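Local coordinates for StiE protein (Stigmatella aurantiaca, PDB 6ECX) that carries an oxygen methyltransferase domain that binds S-adenosylmethionine, within a polyketide synthase that probably takes part in making a polyketide antibiotic, at residues V127-V132 with I141-R146. Numbering follows the deposited sequence.
Sequences VCKQRV and IRIFQR
A single water links Ile-143 to Lys-129: it donates to the backbone O of Ile-143 at 3.0 Å and accepts from the ammonium NZ of Lys-129 at 3.1 Å. The lysine half is less certain, since a second conformer of Lys-129 exists. In the conformer described, the chain is extended beyond CG and runs past the isoleucine in the opposite direction, with CE 3.3 Å from Ile-143 O and CG 3.7 Å from Ile-143 CB. Exposed Lys-129 thereby lies at the margin, its methylenes packing on Ile-143 while NZ reaches the water.

Deeper in, Ile-143 sets its CG1 against Cys-128 CB at 3.6 Å, while CG2 and CD1 also lie against that carbon. Cys-128 meets the strand through CB because its SG is turned back beside its own backbone N (chi1 -73°). One helical turn further on, both methyls of Val-132 press at a slant on the CB/CG2 branch of Ile-141, CG2 meeting CG2 at 3.6 Å.

The contact exemplifies a Rossmann-like beta-alpha-beta crossover, whose helix packs its inner face on the strand that follows. Segment 127-132, part of helix 122-134, runs at 166° to strand 141-145, which leads to Arg-146, a residue touching bound S-adenosylmethionine. The backbones of Arg-142 and Phe-144 bond to parallel strand 114-119; 141-145 is outermost on that side of the sheet. Helix 101-109 adjoins through Leu-103 on Ile-143 and Ile-104 on Val-132.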
ATOM      1  N   VAL A 127      -7.582 -16.910  -5.993  1.00 53.96           N
ATOM      2  CA  VAL A 127      -6.386 -17.215  -5.215  1.00 63.54           C
ATOM      3  C   VAL A 127      -6.622 -16.914  -3.739  1.00 60.93           C
ATOM      4  O   VAL A 127      -6.370 -17.756  -2.869  1.00 64.48           O
ATOM      5  CB  VAL A 127      -5.176 -16.439  -5.762  1.00 63.19           C
ATOM      6  CG1 VAL A 127      -3.974 -16.588  -4.832  1.00 62.94           C
ATOM      7  CG2 VAL A 127      -4.846 -16.909  -7.178  1.00 62.51           C
ATOM      8  N   CYS A 128      -7.085 -15.699  -3.434  1.00 52.54           N
ATOM      9  CA  CYS A 128      -7.366 -15.340  -2.045  1.00 50.11           C
ATOM     10  C   CYS A 128      -8.238 -16.388  -1.364  1.00 51.40           C
ATOM     11  O   CYS A 128      -7.900 -16.878  -0.284  1.00 55.14           O
ATOM     12  CB  CYS A 128      -8.038 -13.977  -1.985  1.00 49.02           C
ATOM     13  SG  CYS A 128      -6.897 -12.624  -2.338  1.00 53.18           S
ATOM     14  N   LYS A 129      -9.362 -16.753  -1.992  1.00 47.90           N
ATOM     15  CA  LYS A 129     -10.264 -17.719  -1.374  0.52 48.51           C
ATOM     16  C   LYS A 129      -9.565 -19.047  -1.125  1.00 53.59           C
ATOM     17  O   LYS A 129      -9.761 -19.671  -0.073  1.00 57.45           O
ATOM     18  CB  LYS A 129     -11.505 -17.918  -2.245  0.52 48.90           C
ATOM     19  CG  LYS A 129     -12.419 -16.690  -2.283  0.52 52.23           C
ATOM     20  CD  LYS A 129     -13.629 -16.925  -3.182  0.52 59.84           C
ATOM     21  CE  LYS A 129     -14.621 -15.777  -3.080  0.52 61.60           C
ATOM     22  NZ  LYS A 129     -15.765 -15.952  -4.027  0.52 66.95           N
ATOM     23  N   GLN A 130      -8.742 -19.495  -2.069  1.00 52.97           N
ATOM     24  CA  GLN A 130      -8.086 -20.785  -1.890  1.00 58.83           C
ATOM     25  C   GLN A 130      -7.075 -20.719  -0.754  1.00 59.91           C
ATOM     26  O   GLN A 130      -7.051 -21.591   0.126  1.00 59.03           O
ATOM     27  CB  GLN A 130      -7.417 -21.226  -3.190  1.00 62.20           C
ATOM     28  CG  GLN A 130      -6.486 -22.423  -3.036  1.00 73.92           C
ATOM     29  CD  GLN A 130      -5.075 -22.024  -2.624  1.00 76.78           C
ATOM     30  OE1 GLN A 130      -4.493 -22.603  -1.704  1.00 77.23           O
ATOM     31  NE2 GLN A 130      -4.525 -21.027  -3.301  1.00 80.91           N
ATOM     32  N   ARG A 131      -6.223 -19.693  -0.766  1.00 48.73           N
ATOM     33  CA  ARG A 131      -5.216 -19.551   0.281  1.00 50.19           C
ATOM     34  C   ARG A 131      -5.865 -19.373   1.649  1.00 53.69           C
ATOM     35  O   ARG A 131      -5.350 -19.882   2.651  1.00 45.74           O
ATOM     36  CB  ARG A 131      -4.295 -18.373  -0.026  1.00 49.87           C
ATOM     37  CG  ARG A 131      -3.417 -18.530  -1.292  1.00 58.62           C
ATOM     38  CD  ARG A 131      -2.514 -17.286  -1.450  1.00 68.53           C
ATOM     39  NE  ARG A 131      -1.428 -17.257  -0.463  1.00 79.49           N
ATOM     40  CZ  ARG A 131      -0.946 -16.156   0.117  1.00 80.07           C
ATOM     41  NH1 ARG A 131      -1.457 -14.961  -0.162  1.00 67.71           N
ATOM     42  NH2 ARG A 131       0.043 -16.253   0.997  1.00 79.77           N
ATOM     43  N   VAL A 132      -6.993 -18.656   1.717  1.00 48.65           N
ATOM     44  CA  VAL A 132      -7.676 -18.484   3.003  1.00 47.96           C
ATOM     45  C   VAL A 132      -8.136 -19.833   3.541  1.00 44.22           C
ATOM     46  O   VAL A 132      -7.941 -20.155   4.724  1.00 52.03           O
ATOM     47  CB  VAL A 132      -8.853 -17.496   2.875  1.00 42.44           C
ATOM     48  CG1 VAL A 132      -9.822 -17.653   4.071  1.00 42.17           C
ATOM     49  CG2 VAL A 132      -8.342 -16.071   2.794  1.00 40.20           C
ATOM     50  N   ILE A 141     -12.371 -14.828   7.223  1.00 45.82           N
ATOM     51  CA  ILE A 141     -11.960 -13.981   6.101  1.00 38.53           C
ATOM     52  C   ILE A 141     -12.905 -14.224   4.926  1.00 45.09           C
ATOM     53  O   ILE A 141     -13.041 -15.362   4.460  1.00 40.35           O
ATOM     54  CB  ILE A 141     -10.505 -14.248   5.689  1.00 45.13           C
ATOM     55  CG1 ILE A 141      -9.563 -14.027   6.867  1.00 41.47           C
ATOM     56  CG2 ILE A 141     -10.077 -13.351   4.500  1.00 41.33           C
ATOM     57  CD1 ILE A 141      -8.112 -14.192   6.499  1.00 39.49           C
ATOM     58  N   ARG A 142     -13.539 -13.160   4.430  1.00 43.20           N
ATOM     59  CA  ARG A 142     -14.332 -13.245   3.206  1.00 47.90           C
ATOM     60  C   ARG A 142     -13.665 -12.426   2.107  1.00 46.51           C
ATOM     61  O   ARG A 142     -13.130 -11.338   2.361  1.00 44.86           O
ATOM     62  CB  ARG A 142     -15.772 -12.759   3.408  1.00 53.84           C
ATOM     63  CG  ARG A 142     -16.563 -13.489   4.484  1.00 54.91           C
ATOM     64  CD  ARG A 142     -17.932 -12.849   4.633  1.00 50.15           C
ATOM     65  NE  ARG A 142     -17.844 -11.432   4.991  1.00 52.19           N
ATOM     66  CZ  ARG A 142     -18.903 -10.632   5.060  1.00 54.70           C
ATOM     67  NH1 ARG A 142     -20.104 -11.124   4.790  1.00 58.27           N
ATOM     68  NH2 ARG A 142     -18.778  -9.359   5.408  1.00 49.49           N
ATOM     69  N   ILE A 143     -13.708 -12.957   0.890  1.00 48.08           N
ATOM     70  CA  ILE A 143     -13.113 -12.340  -0.290  1.00 52.16           C
ATOM     71  C   ILE A 143     -14.218 -12.049  -1.294  1.00 51.02           C
ATOM     72  O   ILE A 143     -15.101 -12.886  -1.516  1.00 48.97           O
ATOM     73  CB  ILE A 143     -12.048 -13.252  -0.934  1.00 54.94           C
ATOM     74  CG1 ILE A 143     -10.997 -13.662   0.106  1.00 46.85           C
ATOM     75  CG2 ILE A 143     -11.411 -12.556  -2.137  1.00 48.36           C
ATOM     76  CD1 ILE A 143     -10.150 -12.472   0.603  1.00 39.09           C
ATOM     77  N   PHE A 144     -14.168 -10.869  -1.908  1.00 50.25           N
ATOM     78  CA  PHE A 144     -15.151 -10.503  -2.918  1.00 54.70           C
ATOM     79  C   PHE A 144     -14.445  -9.873  -4.104  1.00 51.79           C
ATOM     80  O   PHE A 144     -13.527  -9.068  -3.928  1.00 50.81           O
ATOM     81  CB  PHE A 144     -16.191  -9.504  -2.383  1.00 53.50           C
ATOM     82  CG  PHE A 144     -16.930  -9.966  -1.151  1.00 53.48           C
ATOM     83  CD1 PHE A 144     -16.397  -9.753   0.123  1.00 46.51           C
ATOM     84  CD2 PHE A 144     -18.178 -10.563  -1.260  1.00 60.27           C
ATOM     85  CE1 PHE A 144     -17.089 -10.148   1.259  1.00 49.52           C
ATOM     86  CE2 PHE A 144     -18.877 -10.963  -0.128  1.00 60.55           C
ATOM     87  CZ  PHE A 144     -18.334 -10.754   1.132  1.00 55.21           C
ATOM     88  N   GLN A 145     -14.875 -10.247  -5.306  1.00 56.61           N
ATOM     89  CA  GLN A 145     -14.487  -9.547  -6.525  1.00 54.25           C
ATOM     90  C   GLN A 145     -15.440  -8.371  -6.666  1.00 55.21           C
ATOM     91  O   GLN A 145     -16.521  -8.481  -7.242  1.00 59.00           O
ATOM     92  CB  GLN A 145     -14.543 -10.471  -7.742  1.00 61.78           C
ATOM     93  CG  GLN A 145     -13.891  -9.865  -8.987  1.00 62.03           C
ATOM     94  CD  GLN A 145     -14.243 -10.617 -10.259  1.00 67.03           C
ATOM     95  OE1 GLN A 145     -15.013 -11.576 -10.232  1.00 74.15           O
ATOM     96  NE2 GLN A 145     -13.677 -10.187 -11.377  1.00 67.84           N
ATOM     97  N   ARG A 146     -15.047  -7.226  -6.103  1.00 54.94           N
ATOM     98  CA  ARG A 146     -15.899  -6.048  -6.086  1.00 60.73           C
ATOM     99  C   ARG A 146     -15.022  -4.808  -6.201  1.00 60.60           C
ATOM    100  O   ARG A 146     -13.812  -4.851  -5.962  1.00 54.23           O
ATOM    101  CB  ARG A 146     -16.779  -5.990  -4.818  1.00 62.75           C
ATOM    102  CG  ARG A 146     -17.707  -7.198  -4.651  1.00 73.40           C
ATOM    103  CD  ARG A 146     -19.121  -6.812  -4.289  1.00 76.84           C
ATOM    104  NE  ARG A 146     -19.309  -6.774  -2.849  1.00 75.43           N
ATOM    105  CZ  ARG A 146     -20.130  -7.571  -2.175  1.00 66.44           C
ATOM    106  NH1 ARG A 146     -20.867  -8.466  -2.809  1.00 57.25           N
ATOM    107  NH2 ARG A 146     -20.230  -7.453  -0.858  1.00 60.82           N
TER
HETATM  108  O   HOH W   1     -17.579 -13.612  -3.009  1.00 67.27           O